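PDB 6B3P: Amy13K from Eubacterium rectale DSM 17629, which binds malto-oligosaccharides through paired family 26 carbohydrate-binding modules of a surface-anchored alpha-amylase, probably holding starch close to the enzyme. Local coordinates for residues I105-Y117 and S164-D176. Residues are numbered along the deposited sequence; the frame is centred on the assembly and turned at random.
Sequences IHYLASGMGSTIY and SCIFNNNNGTQTD. With GLC (alpha-D-glucopyranose), chain D; GLC (alpha-D-glucopyranose), chain B; EDO (1,2-ethanediol), chain G; FMT (formic acid), chain O.
I105 meets F167 at the ring's edge, its CG2 lying in the ring plane 3.6 Å from CZ, while its CD1 reaches out to the sulfur of C165. Two residues on, Y107 and F167 are a worked example of an offset, near-parallel aromatic pair, each ring lying over the other's CB. Their planes are 6° apart; Y107 CB sits 3.4 Å from the F167 centroid and F167 CB 3.7 Å from that of Y107. With CG anti to the backbone N (chi1 -179°), the Y107 ring extends on to T175, whose CG2 is 3.4 Å from Y107 CE1, and Y107 OH is hydrogen-bonded to G193 O. An alanine at Y107 would keep the CB over F167 but is likely to open a gap beside T175 CG2 and deprive the G193 carbonyl of its mate.

Such packing joins the two sheets of the beta-sandwich of this starch-binding module: strand 101-108 belongs to one, strands 116-121 and 163-168 to the other. F167 thus faces the core, whereas its neighbour I166 turns away to the bound glucose chain.

In the connecting loop, the bent chain of M112 brings CE against the N168-N169 peptide, and M112 O, in the plane of the N169 amide, accepts a 3.1 Å hydrogen bond from N169 ND2. The chain then pairs antiparallel at Y117, where Y117 N gives a 2.7 Å hydrogen bond to N168 O and Y117 O receives N168 N. The N168 amide lies 3° from parallel to the Y117 ring, its OD1 beside Y117 CB and accepting N170 N in an Asx turn. Separately, a water joins Y117 OH and N170 ND2.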
ATOM      1  N   ILE A 105       4.063   5.234  -4.978  1.00 36.06           N
ATOM      2  CA  ILE A 105       5.492   5.099  -4.714  1.00 39.46           C
ATOM      3  C   ILE A 105       6.109   6.456  -4.390  1.00 34.22           C
ATOM      4  O   ILE A 105       6.024   7.395  -5.184  1.00 36.93           O
ATOM      5  CB  ILE A 105       6.231   4.471  -5.910  1.00 36.18           C
ATOM      6  CG1 ILE A 105       5.562   3.156  -6.320  1.00 34.50           C
ATOM      7  CG2 ILE A 105       7.694   4.219  -5.558  1.00 37.37           C
ATOM      8  CD1 ILE A 105       6.020   2.615  -7.662  1.00 36.16           C
ATOM      9  N   HIS A 106       6.727   6.540  -3.215  1.00 32.73           N
ATOM     10  CA  HIS A 106       7.385   7.757  -2.757  1.00 39.71           C
ATOM     11  C   HIS A 106       8.890   7.659  -2.968  1.00 37.53           C
ATOM     12  O   HIS A 106       9.505   6.656  -2.604  1.00 36.79           O
ATOM     13  CB  HIS A 106       7.089   8.007  -1.276  1.00 41.51           C
ATOM     14  CG  HIS A 106       5.630   7.993  -0.937  1.00 45.48           C
ATOM     15  ND1 HIS A 106       4.751   8.953  -1.390  1.00 40.04           N
ATOM     16  CD2 HIS A 106       4.898   7.141  -0.181  1.00 36.27           C
ATOM     17  CE1 HIS A 106       3.541   8.691  -0.932  1.00 43.59           C
ATOM     18  NE2 HIS A 106       3.603   7.596  -0.195  1.00 40.46           N
ATOM     19  N   TYR A 107       9.480   8.695  -3.558  1.00 39.33           N
ATOM     20  CA  TYR A 107      10.927   8.749  -3.739  1.00 43.95           C
ATOM     21  C   TYR A 107      11.546   9.952  -3.040  1.00 42.07           C
ATOM     22  O   TYR A 107      11.088  11.082  -3.199  1.00 42.08           O
ATOM     23  CB  TYR A 107      11.293   8.788  -5.219  1.00 46.77           C
ATOM     24  CG  TYR A 107      12.785   8.819  -5.441  1.00 46.57           C
ATOM     25  CD1 TYR A 107      13.580   7.742  -5.072  1.00 43.58           C
ATOM     26  CD2 TYR A 107      13.402   9.927  -6.007  1.00 47.42           C
ATOM     27  CE1 TYR A 107      14.947   7.763  -5.264  1.00 44.23           C
ATOM     28  CE2 TYR A 107      14.770   9.958  -6.205  1.00 47.51           C
ATOM     29  CZ  TYR A 107      15.537   8.874  -5.830  1.00 49.18           C
ATOM     30  OH  TYR A 107      16.897   8.899  -6.027  1.00 52.40           O
ATOM     31  N   LEU A 108      12.604   9.691  -2.280  1.00 46.60           N
ATOM     32  CA  LEU A 108      13.337  10.735  -1.580  1.00 50.25           C
ATOM     33  C   LEU A 108      14.468  11.274  -2.445  1.00 47.62           C
ATOM     34  O   LEU A 108      15.522  10.648  -2.561  1.00 43.60           O
ATOM     35  CB  LEU A 108      13.902  10.199  -0.268  1.00 50.79           C
ATOM     36  CG  LEU A 108      14.780  11.156   0.537  1.00 48.77           C
ATOM     37  CD1 LEU A 108      13.998  12.385   0.956  1.00 48.66           C
ATOM     38  CD2 LEU A 108      15.336  10.434   1.746  1.00 42.28           C
ATOM     39  N   ALA A 109      14.249  12.438  -3.045  1.00 49.20           N
ATOM     40  CA  ALA A 109      15.269  13.068  -3.872  1.00 53.47           C
ATOM     41  C   ALA A 109      16.266  13.833  -3.009  1.00 58.33           C
ATOM     42  O   ALA A 109      15.884  14.707  -2.227  1.00 57.77           O
ATOM     43  CB  ALA A 109      14.630  13.996  -4.888  1.00 53.86           C
ATOM     44  N   SER A 110      17.543  13.492  -3.158  1.00 56.88           N
ATOM     45  CA  SER A 110      18.618  14.151  -2.425  1.00 64.90           C
ATOM     46  C   SER A 110      19.746  14.559  -3.364  1.00 70.04           C
ATOM     47  O   SER A 110      20.421  13.708  -3.945  1.00 62.42           O
ATOM     48  CB  SER A 110      19.170  13.239  -1.329  1.00 66.98           C
ATOM     49  OG  SER A 110      20.430  13.699  -0.871  1.00 78.26           O
ATOM     50  N   GLY A 111      19.947  15.865  -3.500  1.00 78.45           N
ATOM     51  CA  GLY A 111      21.045  16.398  -4.284  1.00 72.71           C
ATOM     52  C   GLY A 111      21.058  15.923  -5.724  1.00 66.99           C
ATOM     53  O   GLY A 111      22.100  15.520  -6.242  1.00 65.98           O
ATOM     54  N   MET A 112      19.895  15.968  -6.367  1.00 65.05           N
ATOM     55  CA  MET A 112      19.785  15.665  -7.790  1.00 67.89           C
ATOM     56  C   MET A 112      18.802  16.634  -8.445  1.00 62.41           C
ATOM     57  O   MET A 112      18.254  16.356  -9.513  1.00 61.28           O
ATOM     58  CB  MET A 112      19.346  14.213  -8.007  1.00 69.13           C
ATOM     59  CG  MET A 112      18.020  13.853  -7.364  1.00 66.30           C
ATOM     60  SD  MET A 112      17.642  12.093  -7.505  1.00 58.03           S
ATOM     61  CE  MET A 112      17.172  11.963  -9.232  1.00 53.22           C
ATOM     62  N   GLY A 113      18.587  17.773  -7.793  1.00 64.63           N
ATOM     63  CA  GLY A 113      17.758  18.835  -8.337  1.00 65.15           C
ATOM     64  C   GLY A 113      16.319  18.780  -7.866  1.00 63.29           C
ATOM     65  O   GLY A 113      15.992  18.042  -6.935  1.00 62.04           O
ATOM     66  N   SER A 114      15.460  19.562  -8.515  1.00 67.10           N
ATOM     67  CA  SER A 114      14.063  19.692  -8.110  1.00 72.46           C
ATOM     68  C   SER A 114      13.113  19.227  -9.215  1.00 68.55           C
ATOM     69  O   SER A 114      11.894  19.216  -9.033  1.00 69.79           O
ATOM     70  CB  SER A 114      13.758  21.141  -7.725  1.00 78.79           C
ATOM     71  OG  SER A 114      13.891  22.010  -8.839  1.00 77.96           O
ATOM     72  N   THR A 115      13.682  18.849 -10.357  1.00 58.25           N
ATOM     73  CA  THR A 115      12.914  18.277 -11.457  1.00 66.21           C
ATOM     74  C   THR A 115      13.135  16.773 -11.491  1.00 62.69           C
ATOM     75  O   THR A 115      14.190  16.300 -11.918  1.00 55.27           O
ATOM     76  CB  THR A 115      13.302  18.889 -12.813  1.00 62.08           C
ATOM     77  OG1 THR A 115      14.727  18.853 -12.970  1.00 82.80           O
ATOM     78  CG2 THR A 115      12.812  20.327 -12.908  1.00 59.37           C
ATOM     79  N   ILE A 116      12.131  16.029 -11.034  1.00 57.18           N
ATOM     80  CA  ILE A 116      12.231  14.582 -10.902  1.00 49.81           C
ATOM     81  C   ILE A 116      11.265  13.887 -11.854  1.00 45.95           C
ATOM     82  O   ILE A 116      10.151  14.362 -12.083  1.00 45.72           O
ATOM     83  CB  ILE A 116      11.939  14.128  -9.457  1.00 51.96           C
ATOM     84  CG1 ILE A 116      12.779  14.933  -8.459  1.00 54.54           C
ATOM     85  CG2 ILE A 116      12.196  12.631  -9.296  1.00 46.46           C
ATOM     86  CD1 ILE A 116      14.280  14.785  -8.644  1.00 54.56           C
ATOM     87  N   TYR A 117      11.709  12.760 -12.400  1.00 42.59           N
ATOM     88  CA  TYR A 117      10.917  11.974 -13.336  1.00 44.50           C
ATOM     89  C   TYR A 117      10.748  10.546 -12.830  1.00 43.71           C
ATOM     90  O   TYR A 117      11.570  10.050 -12.060  1.00 34.63           O
ATOM     91  CB  TYR A 117      11.582  11.948 -14.715  1.00 49.99           C
ATOM     92  CG  TYR A 117      11.704  13.296 -15.382  1.00 47.10           C
ATOM     93  CD1 TYR A 117      12.757  14.150 -15.080  1.00 49.18           C
ATOM     94  CD2 TYR A 117      10.774  13.710 -16.326  1.00 51.38           C
ATOM     95  CE1 TYR A 117      12.874  15.383 -15.694  1.00 54.05           C
ATOM     96  CE2 TYR A 117      10.882  14.937 -16.946  1.00 51.63           C
ATOM     97  CZ  TYR A 117      11.935  15.770 -16.626  1.00 53.31           C
ATOM     98  OH  TYR A 117      12.050  16.995 -17.240  1.00 53.02           O
ATOM     99  N   SER A 164       7.758  -2.382 -13.146  1.00 30.28           N
ATOM    100  CA  SER A 164       9.030  -1.825 -12.712  1.00 28.53           C
ATOM    101  C   SER A 164       9.075  -0.339 -13.011  1.00 25.88           C
ATOM    102  O   SER A 164       8.378   0.137 -13.906  1.00 30.73           O
ATOM    103  CB  SER A 164      10.193  -2.535 -13.404  1.00 31.87           C
ATOM    104  OG  SER A 164      10.104  -3.940 -13.244  1.00 31.53           O
ATOM    105  N   CYS A 165       9.888   0.396 -12.260  1.00 28.59           N
ATOM    106  CA  CYS A 165      10.057   1.817 -12.524  1.00 35.60           C
ATOM    107  C   CYS A 165      11.414   2.332 -12.055  1.00 32.39           C
ATOM    108  O   CYS A 165      12.137   1.654 -11.324  1.00 32.69           O
ATOM    109  CB  CYS A 165       8.938   2.625 -11.861  1.00 28.71           C
ATOM    110  SG  CYS A 165       9.000   2.646 -10.058  1.00 37.04           S
ATOM    111  N   ILE A 166      11.750   3.538 -12.502  1.00 37.26           N
ATOM    112  CA  ILE A 166      13.012   4.185 -12.167  1.00 31.10           C
ATOM    113  C   ILE A 166      12.768   5.664 -11.903  1.00 28.24           C
ATOM    114  O   ILE A 166      12.091   6.330 -12.685  1.00 36.49           O
ATOM    115  CB  ILE A 166      14.048   4.037 -13.307  1.00 38.21           C
ATOM    116  CG1 ILE A 166      14.423   2.570 -13.515  1.00 31.93           C
ATOM    117  CG2 ILE A 166      15.308   4.859 -13.015  1.00 32.94           C
ATOM    118  CD1 ILE A 166      15.134   2.317 -14.825  1.00 38.09           C
ATOM    119  N   PHE A 167      13.317   6.175 -10.805  1.00 38.71           N
ATOM    120  CA  PHE A 167      13.284   7.608 -10.535  1.00 44.65           C
ATOM    121  C   PHE A 167      14.578   8.231 -11.049  1.00 42.77           C
ATOM    122  O   PHE A 167      15.642   7.629 -10.931  1.00 37.48           O
ATOM    123  CB  PHE A 167      13.103   7.883  -9.040  1.00 44.36           C
ATOM    124  CG  PHE A 167      11.745   7.500  -8.513  1.00 39.93           C
ATOM    125  CD1 PHE A 167      10.673   8.371  -8.629  1.00 41.81           C
ATOM    126  CD2 PHE A 167      11.542   6.274  -7.902  1.00 39.94           C
ATOM    127  CE1 PHE A 167       9.423   8.027  -8.145  1.00 34.37           C
ATOM    128  CE2 PHE A 167      10.293   5.923  -7.418  1.00 39.07           C
ATOM    129  CZ  PHE A 167       9.234   6.801  -7.540  1.00 33.40           C
ATOM    130  N   ASN A 168      14.486   9.427 -11.626  1.00 47.08           N
ATOM    131  CA  ASN A 168      15.653  10.084 -12.210  1.00 49.36           C
ATOM    132  C   ASN A 168      15.447  11.588 -12.369  1.00 50.76           C
ATOM    133  O   ASN A 168      14.347  12.096 -12.145  1.00 49.21           O
ATOM    134  CB  ASN A 168      15.988   9.465 -13.572  1.00 42.53           C
ATOM    135  CG  ASN A 168      14.941   9.772 -14.626  1.00 44.88           C
ATOM    136  OD1 ASN A 168      14.944  10.845 -15.229  1.00 44.56           O
ATOM    137  ND2 ASN A 168      14.045   8.822 -14.864  1.00 43.81           N
ATOM    138  N   ASN A 169      16.511  12.290 -12.756  1.00 57.65           N
ATOM    139  CA  ASN A 169      16.452  13.735 -12.976  1.00 57.93           C
ATOM    140  C   ASN A 169      16.704  14.124 -14.431  1.00 54.33           C
ATOM    141  O   ASN A 169      16.843  15.306 -14.743  1.00 51.99           O
ATOM    142  CB  ASN A 169      17.459  14.454 -12.068  1.00 58.07           C
ATOM    143  CG  ASN A 169      18.901  14.044 -12.335  1.00 57.79           C
ATOM    144  OD1 ASN A 169      19.187  13.267 -13.246  1.00 54.11           O
ATOM    145  ND2 ASN A 169      19.818  14.577 -11.534  1.00 59.76           N
ATOM    146  N   ASN A 170      16.744  13.129 -15.314  1.00 59.95           N
ATOM    147  CA  ASN A 170      17.048  13.357 -16.723  1.00 55.93           C
ATOM    148  C   ASN A 170      18.374  14.091 -16.894  1.00 59.06           C
ATOM    149  O   ASN A 170      18.499  14.972 -17.745  1.00 55.36           O
ATOM    150  CB  ASN A 170      15.923  14.152 -17.390  1.00 43.72           C
ATOM    151  CG  ASN A 170      15.985  14.096 -18.905  1.00 52.34           C
ATOM    152  OD1 ASN A 170      16.611  13.205 -19.480  1.00 54.09           O
ATOM    153  ND2 ASN A 170      15.335  15.050 -19.561  1.00 50.75           N
ATOM    154  N   ASN A 171      19.360  13.732 -16.078  1.00 59.90           N
ATOM    155  CA  ASN A 171      20.646  14.418 -16.099  1.00 55.61           C
ATOM    156  C   ASN A 171      21.745  13.600 -15.427  1.00 58.06           C
ATOM    157  O   ASN A 171      22.594  14.142 -14.718  1.00 60.39           O
ATOM    158  CB  ASN A 171      20.519  15.786 -15.418  1.00 60.87           C
ATOM    159  CG  ASN A 171      21.655  16.729 -15.770  1.00 65.40           C
ATOM    160  OD1 ASN A 171      22.261  16.622 -16.838  1.00 70.09           O
ATOM    161  ND2 ASN A 171      21.950  17.662 -14.868  1.00 66.16           N
ATOM    162  N   GLY A 172      21.717  12.288 -15.647  1.00 49.12           N
ATOM    163  CA  GLY A 172      22.787  11.412 -15.202  1.00 52.25           C
ATOM    164  C   GLY A 172      22.572  10.731 -13.862  1.00 56.43           C
ATOM    165  O   GLY A 172      23.373   9.879 -13.473  1.00 59.88           O
ATOM    166  N   THR A 173      21.503  11.098 -13.158  1.00 60.34           N
ATOM    167  CA  THR A 173      21.201  10.498 -11.860  1.00 65.55           C
ATOM    168  C   THR A 173      19.890   9.718 -11.917  1.00 58.07           C
ATOM    169  O   THR A 173      18.851  10.252 -12.300  1.00 47.82           O
ATOM    170  CB  THR A 173      21.118  11.562 -10.744  1.00 59.34           C
ATOM    171  OG1 THR A 173      22.327  12.329 -10.719  1.00 64.25           O
ATOM    172  CG2 THR A 173      20.915  10.907  -9.379  1.00 52.30           C
ATOM    173  N   GLN A 174      19.954   8.446 -11.535  1.00 47.56           N
ATOM    174  CA  GLN A 174      18.781   7.582 -11.536  1.00 47.13           C
ATOM    175  C   GLN A 174      18.922   6.472 -10.500  1.00 45.19           C
ATOM    176  O   GLN A 174      20.023   6.190 -10.031  1.00 44.66           O
ATOM    177  CB  GLN A 174      18.561   6.974 -12.924  1.00 48.41           C
ATOM    178  CG  GLN A 174      19.610   5.940 -13.324  1.00 43.10           C
ATOM    179  CD  GLN A 174      19.346   5.336 -14.690  1.00 47.20           C
ATOM    180  OE1 GLN A 174      19.037   4.149 -14.808  1.00 48.13           O
ATOM    181  NE2 GLN A 174      19.471   6.148 -15.730  1.00 41.35           N
ATOM    182  N   THR A 175      17.802   5.842 -10.157  1.00 43.81           N
ATOM    183  CA  THR A 175      17.803   4.715  -9.230  1.00 43.12           C
ATOM    184  C   THR A 175      18.111   3.415  -9.960  1.00 38.14           C
ATOM    185  O   THR A 175      18.126   3.370 -11.190  1.00 40.50           O
ATOM    186  CB  THR A 175      16.439   4.563  -8.518  1.00 46.41           C
ATOM    187  OG1 THR A 175      15.424   4.247  -9.479  1.00 38.48           O
ATOM    188  CG2 THR A 175      16.058   5.840  -7.786  1.00 45.73           C
ATOM    189  N   ASP A 176      18.355   2.357  -9.194  1.00 36.22           N
ATOM    190  CA  ASP A 176      18.331   1.006  -9.738  1.00 44.82           C
ATOM    191  C   ASP A 176      16.931   0.718 -10.251  1.00 41.58           C
ATOM    192  O   ASP A 176      15.989   1.456  -9.956  1.00 32.08           O
ATOM    193  CB  ASP A 176      18.707  -0.035  -8.679  1.00 48.76           C
ATOM    194  CG  ASP A 176      20.144   0.083  -8.219  1.00 59.20           C
ATOM    195  OD1 ASP A 176      21.012   0.425  -9.047  1.00 64.15           O
ATOM    196  OD2 ASP A 176      20.406  -0.182  -7.026  1.00 62.64           O
TER
HETATM  197  C1  GLC D   1      17.625   4.979 -20.217  1.00 46.50           C
HETATM  198  C2  GLC D   1      17.916   4.507 -18.802  1.00 44.51           C
HETATM  199  C3  GLC D   1      17.752   3.028 -18.656  1.00 36.66           C
HETATM  200  C4  GLC D   1      16.408   2.623 -19.175  1.00 35.94           C
HETATM  201  C5  GLC D   1      16.218   3.103 -20.596  1.00 34.63           C
HETATM  202  C6  GLC D   1      14.855   2.759 -21.132  1.00 40.01           C
HETATM  203  O1  GLC D   1      18.661   4.634 -21.141  0.50 38.76           O
HETATM  204  O2  GLC D   1      19.217   4.825 -18.429  1.00 41.10           O
HETATM  205  O3  GLC D   1      17.843   2.644 -17.303  1.00 50.01           O
HETATM  206  O4  GLC D   1      16.321   1.219 -19.109  1.00 38.05           O
HETATM  207  O5  GLC D   1      16.365   4.483 -20.620  1.00 34.57           O
HETATM  208  O6  GLC D   1      14.738   3.040 -22.492  1.00 37.70           O
HETATM  209  C1  GLC B   2      15.365   0.730 -18.187  1.00 35.64           C
HETATM  210  C2  GLC B   2      16.009  -0.367 -17.386  1.00 36.45           C
HETATM  211  C3  GLC B   2      16.193  -1.601 -18.232  1.00 37.75           C
HETATM  212  C4  GLC B   2      14.897  -1.992 -18.883  1.00 34.27           C
HETATM  213  C5  GLC B   2      14.346  -0.825 -19.660  1.00 34.56           C
HETATM  214  C6  GLC B   2      13.031  -1.166 -20.325  1.00 36.59           C
HETATM  215  O2  GLC B   2      17.227   0.087 -16.857  1.00 34.81           O
HETATM  216  O3  GLC B   2      16.631  -2.658 -17.436  1.00 34.88           O
HETATM  217  O4  GLC B   2      15.089  -3.152 -19.682  1.00 40.33           O
HETATM  218  O5  GLC B   2      14.179   0.258 -18.781  1.00 36.47           O
HETATM  219  O6  GLC B   2      12.526  -0.129 -21.127  1.00 38.34           O
HETATM  220  C1  EDO G 408      19.884  10.135 -18.009  1.00 61.60           C
HETATM  221  O1  EDO G 408      18.868  11.082 -18.363  1.00 62.14           O
HETATM  222  C2  EDO G 408      19.788   9.801 -16.524  1.00 56.02           C
HETATM  223  O2  EDO G 408      18.993  10.786 -15.852  1.00 53.13           O
HETATM  224  C   FMT O 416      23.038   7.677 -10.385  1.00 62.16           C
HETATM  225  O1  FMT O 416      23.003   7.309 -11.559  1.00 55.66           O
HETATM  226  O2  FMT O 416      23.572   6.999  -9.508  1.00 61.56           O
HETATM  227  O   HOH W   1      14.831  17.598 -17.834  1.00 49.05           O